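Long-range contacts in phosphate-binding protein PstS 2 (PDB 4H1X), which probably captures phosphate at the outer face of the cell membrane and delivers it to the PstSACB ABC transporter for import: residues A[66-71]-A[251-256]; A[161-166]-A[191-196]. All blocks are in the same frame, centred on the assembly; numbering follows the deposited sequence.

In the fold
The fold is the two-lobed one of periplasmic binding proteins, and the two contacts sit in different lobes, their centres about 26 Å apart and their nearest atoms about 11 Å apart. Contact 1 packs the end of helix 247-254 on strand 67-72; contact 2 joins the turns that follow strands 155-162 and 183-190. Both reach the same branched mixed sheet, in which the long strand 223-236 pairs with 67-72 and, through 103-110 and 207-210, leads to 155-162. Along the chain contact 2 is nested inside the loop closed by contact 1, so the last helix returns to the lobe where the chain began, as expected of lobes joined by crossover strands.

Contact 1: A[66-71]-A[251-256]; sequences NAIGYI and ADVFSG
The last turn of helix 247-254 rests on strand 67-72 with the backbones well apart, CA of Gly-69 and CA of Phe-254 being 8.6 Å from each other, and side chains fill the interval. Phe-254 does most of the touching: its ring reaches from the helix into a groove between Ile-68 and Tyr-70, which flank the bare backbone of Gly-69. The ring edge points at that glycine, with CZ 3.9 Å from Gly-69 CA and near the ring plane. On one flank CD1 of Ile-68 comes to 3.8 Å from CE2 of Phe-254; CG1 of Ile-68 is anti to the backbone N (chi1 -171°), which carries the branch out to the ring. On the other flank CE1 of Phe-254 approaches the edge of the Tyr-70 ring, 3.6 Å from CD2, the two planes inclined at 54°. A smaller apolar contact lies one residue back in the helix, where CG1 of Val-253 meets CG2 of Ile-68 at 3.9 Å. Phe-26 joins the aromatic cluster, stacked on Tyr-70 and edge-to-face with Phe-254, while Tyr-70 OH is hydrogen-bonded to the backbone N of Arg-16. The helix ends directly behind Phe-254 in a Schellman motif, Gly-256 taking positive phi, and Ser-255 OG bonds back to Ala-251 O at 2.8 Å. Carbon meets carbon throughout the interface, so dispersion and shape fit hold the helix end to the sheet, with the tyrosine's polar end satisfied outside the contact.

Contact 2: A[161-166]-A[191-196]; sequences VGSTSV and NGSSAG
The turn that opens a beta-alpha-beta crossover and the turn that follows its second strand meet here: strand 155-162 leads to helix 164-180, and the parallel strand 183-190 leads to helix 193-202. Asn-191 N donates to Gly-162 O at 2.9 Å, nearly straight at the hydrogen (170°) though 31° out of the carbonyl plane. The amide of Asn-191 folds back over its own turn, CG lying between the backbone N and the carbonyl carbon (chi1 40°), and OD1 accepts from Gly-192 N at 2.8 Å. The same fold brings the amide across Val-161, CG1 lying 3.5 Å from both ND2 and OD1 of Asn-191. Gly-192 is the N-cap of helix 193-202, and its carbonyl O receives Gly-196 N while also lying 3.3 Å from Gly-162 CA in a CA-H...O contact. Gly-196 CA lies 3.3 Å from Val-161 O and 3.8 Å from Gly-162 CA, so the helix backbone rests directly on that of the strand. One residue further along the chain, CB of Ser-163 lies 3.5 Å from Ser-193 OG. In the conformer given, Thr-164 OG1, in the weakly bonded first turn of helix 164-180, hydrogen-bonds a bound citric acid, probably from the crystallisation liquor; such molecules often mark pockets, and the turn may line one. One backbone hydrogen bond and glycine-to-glycine packing thus join the turns, while the hydroxyls of Ser-163 and Ser-193 are both tied to Ser-211, to its OG and its N respectively.

Contact 1: A[66-71]-A[251-256]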
loop_
_atom_site.group_PDB
_atom_site.type_symbol
_atom_site.label_atom_id
_atom_site.label_comp_id
_atom_site.label_asym_id
_atom_site.label_seq_id
_atom_site.Cartn_x
_atom_site.Cartn_y
_atom_site.Cartn_z
ATOM N N ASN A 66 -11.360 23.702 -0.753
ATOM C CA ASN A 66 -10.521 23.719 0.458
ATOM C C ASN A 66 -10.120 22.339 0.971
ATOM O O ASN A 66 -9.515 22.251 2.051
ATOM C CB ASN A 66 -11.280 24.417 1.583
ATOM C CG ASN A 66 -11.523 25.889 1.361
ATOM O OD1 ASN A 66 -10.728 26.593 0.734
ATOM N ND2 ASN A 66 -12.611 26.394 1.916
ATOM N N ALA A 67 -10.442 21.269 0.231
ATOM C CA ALA A 67 -10.201 19.941 0.774
ATOM C C ALA A 67 -8.792 19.401 0.491
ATOM O O ALA A 67 -8.102 19.826 -0.444
ATOM C CB ALA A 67 -11.258 18.958 0.253
ATOM N N ILE A 68 -8.371 18.464 1.341
ATOM C CA ILE A 68 -7.125 17.719 1.191
ATOM C C ILE A 68 -7.383 16.281 1.619
ATOM O O ILE A 68 -8.081 16.047 2.619
ATOM C CB ILE A 68 -5.936 18.358 1.970
ATOM C CG1 ILE A 68 -4.579 17.675 1.609
ATOM C CG2 ILE A 68 -6.170 18.374 3.509
ATOM C CD1 ILE A 68 -3.400 18.400 2.270
ATOM N N GLY A 69 -6.804 15.342 0.886
ATOM C CA GLY A 69 -6.980 13.927 1.202
ATOM C C GLY A 69 -5.782 13.130 0.735
ATOM O O GLY A 69 -4.810 13.700 0.222
ATOM N N TYR A 70 -5.835 11.805 0.940
ATOM C CA TYR A 70 -4.741 10.949 0.497
ATOM C C TYR A 70 -5.324 9.742 -0.231
ATOM O O TYR A 70 -6.384 9.227 0.151
ATOM C CB TYR A 70 -3.806 10.517 1.646
ATOM C CG TYR A 70 -4.558 9.969 2.843
ATOM C CD1 TYR A 70 -4.997 8.646 2.872
ATOM C CD2 TYR A 70 -4.820 10.768 3.954
ATOM C CE1 TYR A 70 -5.725 8.150 3.958
ATOM C CE2 TYR A 70 -5.551 10.285 5.036
ATOM C CZ TYR A 70 -5.981 8.971 5.047
ATOM O OH TYR A 70 -6.698 8.514 6.128
ATOM N N ILE A 71 -4.644 9.315 -1.291
ATOM C CA ILE A 71 -5.054 8.159 -2.099
ATOM C C ILE A 71 -3.836 7.359 -2.529
ATOM O O ILE A 71 -2.701 7.877 -2.555
ATOM C CB ILE A 71 -5.822 8.623 -3.400
ATOM C CG1 ILE A 71 -4.897 9.506 -4.318
ATOM C CG2 ILE A 71 -7.184 9.316 -3.098
ATOM C CD1 ILE A 71 -5.443 9.974 -5.673
ATOM N N ALA A 251 1.930 16.444 8.499
ATOM C CA ALA A 251 1.449 15.892 9.762
ATOM C C ALA A 251 0.613 16.936 10.527
ATOM O O ALA A 251 -0.438 16.583 11.067
ATOM C CB ALA A 251 2.606 15.399 10.603
ATOM N N ASP A 252 1.029 18.233 10.490
ATOM C CA ASP A 252 0.299 19.343 11.114
ATOM C C ASP A 252 -1.119 19.478 10.534
ATOM O O ASP A 252 -2.079 19.670 11.285
ATOM C CB ASP A 252 1.051 20.661 10.929
ATOM C CG ASP A 252 2.220 20.874 11.872
ATOM O OD1 ASP A 252 2.507 19.960 12.688
ATOM O OD2 ASP A 252 2.857 21.959 11.792
ATOM N N VAL A 253 -1.244 19.363 9.201
ATOM C CA VAL A 253 -2.540 19.477 8.533
ATOM C C VAL A 253 -3.451 18.285 8.915
ATOM O O VAL A 253 -4.590 18.509 9.351
ATOM C CB VAL A 253 -2.374 19.627 6.988
ATOM C CG1 VAL A 253 -3.714 19.483 6.268
ATOM C CG2 VAL A 253 -1.733 20.983 6.634
ATOM N N PHE A 254 -2.955 17.048 8.755
ATOM C CA PHE A 254 -3.798 15.874 8.991
ATOM C C PHE A 254 -4.096 15.629 10.479
ATOM O O PHE A 254 -5.108 14.991 10.765
ATOM C CB PHE A 254 -3.252 14.639 8.280
ATOM C CG PHE A 254 -3.685 14.637 6.827
ATOM C CD1 PHE A 254 -4.905 14.073 6.448
ATOM C CD2 PHE A 254 -2.936 15.298 5.857
ATOM C CE1 PHE A 254 -5.333 14.108 5.119
ATOM C CE2 PHE A 254 -3.365 15.323 4.521
ATOM C CZ PHE A 254 -4.551 14.704 4.159
ATOM N N SER A 255 -3.282 16.189 11.413
ATOM C CA SER A 255 -3.547 16.112 12.860
ATOM C C SER A 255 -4.388 17.315 13.340
ATOM O O SER A 255 -4.713 17.397 14.527
ATOM C CB SER A 255 -2.242 16.055 13.663
ATOM O OG SER A 255 -1.551 17.292 13.523
ATOM N N GLY A 256 -4.701 18.235 12.433
ATOM C CA GLY A 256 -5.529 19.413 12.694
ATOM C C GLY A 256 -4.864 20.567 13.428
ATOM O O GLY A 256 -5.560 21.401 14.010
#

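Contact 2: A[161-166]-A[191-196]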
loop_
_atom_site.group_PDB
_atom_site.type_symbol
_atom_site.label_atom_id
_atom_site.label_comp_id
_atom_site.label_asym_id
_atom_site.label_seq_id
_atom_site.Cartn_x
_atom_site.Cartn_y
_atom_site.Cartn_z
ATOM N N VAL A 161 -1.893 -15.618 3.335
ATOM C CA VAL A 161 -2.538 -14.944 4.455
ATOM C C VAL A 161 -1.862 -13.650 4.842
ATOM O O VAL A 161 -0.634 -13.620 4.893
ATOM C CB VAL A 161 -2.511 -15.912 5.686
ATOM C CG1 VAL A 161 -3.067 -15.245 6.947
ATOM C CG2 VAL A 161 -3.241 -17.240 5.385
ATOM N N GLY A 162 -2.650 -12.637 5.232
ATOM C CA GLY A 162 -2.029 -11.433 5.768
ATOM C C GLY A 162 -2.720 -10.117 5.541
ATOM O O GLY A 162 -3.953 -10.040 5.506
ATOM N N SER A 163 -1.906 -9.103 5.263
ATOM C CA SER A 163 -2.344 -7.708 5.123
ATOM C C SER A 163 -3.506 -7.527 4.158
ATOM O O SER A 163 -3.448 -7.987 3.015
ATOM C CB SER A 163 -1.182 -6.837 4.661
ATOM O OG SER A 163 -1.632 -5.514 4.443
ATOM N N THR A 164 -4.548 -6.789 4.608
ATOM C CA THR A 164 -5.719 -6.498 3.777
ATOM C C THR A 164 -5.289 -5.647 2.576
ATOM O O THR A 164 -5.882 -5.735 1.501
ATOM C CB THR A 164 -6.794 -5.766 4.597
ATOM O OG1 THR A 164 -6.275 -4.518 5.071
ATOM C CG2 THR A 164 -7.331 -6.606 5.753
ATOM N N SER A 165 -4.253 -4.796 2.776
ATOM C CA SER A 165 -3.782 -3.900 1.712
ATOM C C SER A 165 -3.213 -4.656 0.513
ATOM O O SER A 165 -3.286 -4.159 -0.616
ATOM C CB SER A 165 -2.712 -2.947 2.243
ATOM O OG SER A 165 -3.276 -2.077 3.213
ATOM N N VAL A 166 -2.634 -5.841 0.753
ATOM C CA VAL A 166 -2.025 -6.613 -0.340
ATOM C C VAL A 166 -3.031 -7.575 -0.986
ATOM O O VAL A 166 -2.764 -8.065 -2.088
ATOM C CB VAL A 166 -0.789 -7.393 0.185
ATOM C CG1 VAL A 166 0.020 -8.018 -0.970
ATOM C CG2 VAL A 166 0.100 -6.500 1.047
ATOM N N ASN A 191 -6.319 -10.557 7.023
ATOM C CA ASN A 191 -6.449 -10.317 8.462
ATOM C C ASN A 191 -5.523 -9.144 8.843
ATOM O O ASN A 191 -6.013 -8.049 9.137
ATOM C CB ASN A 191 -6.245 -11.592 9.299
ATOM C CG ASN A 191 -5.150 -12.539 8.853
ATOM O OD1 ASN A 191 -4.152 -12.142 8.239
ATOM N ND2 ASN A 191 -5.300 -13.804 9.193
ATOM N N GLY A 192 -4.220 -9.344 8.723
ATOM C CA GLY A 192 -3.229 -8.313 9.028
ATOM C C GLY A 192 -1.838 -8.852 8.857
ATOM O O GLY A 192 -1.660 -10.073 8.797
ATOM N N SER A 193 -0.854 -7.950 8.745
ATOM C CA SER A 193 0.540 -8.345 8.513
ATOM C C SER A 193 1.058 -9.299 9.619
ATOM O O SER A 193 1.647 -10.343 9.295
ATOM C CB SER A 193 1.436 -7.106 8.408
ATOM O OG SER A 193 1.110 -6.308 7.274
ATOM N N SER A 194 0.816 -8.959 10.903
ATOM C CA SER A 194 1.282 -9.773 12.025
ATOM C C SER A 194 0.708 -11.182 11.949
ATOM O O SER A 194 1.465 -12.149 12.113
ATOM C CB SER A 194 0.928 -9.116 13.358
ATOM O OG SER A 194 1.714 -7.943 13.509
ATOM N N ALA A 195 -0.609 -11.309 11.624
ATOM C CA ALA A 195 -1.270 -12.621 11.508
ATOM C C ALA A 195 -0.712 -13.446 10.329
ATOM O O ALA A 195 -0.549 -14.651 10.467
ATOM C CB ALA A 195 -2.779 -12.462 11.379
ATOM N N GLY A 196 -0.329 -12.778 9.243
ATOM C CA GLY A 196 0.291 -13.428 8.088
ATOM C C GLY A 196 1.662 -14.006 8.433
ATOM O O GLY A 196 1.978 -15.149 8.076
#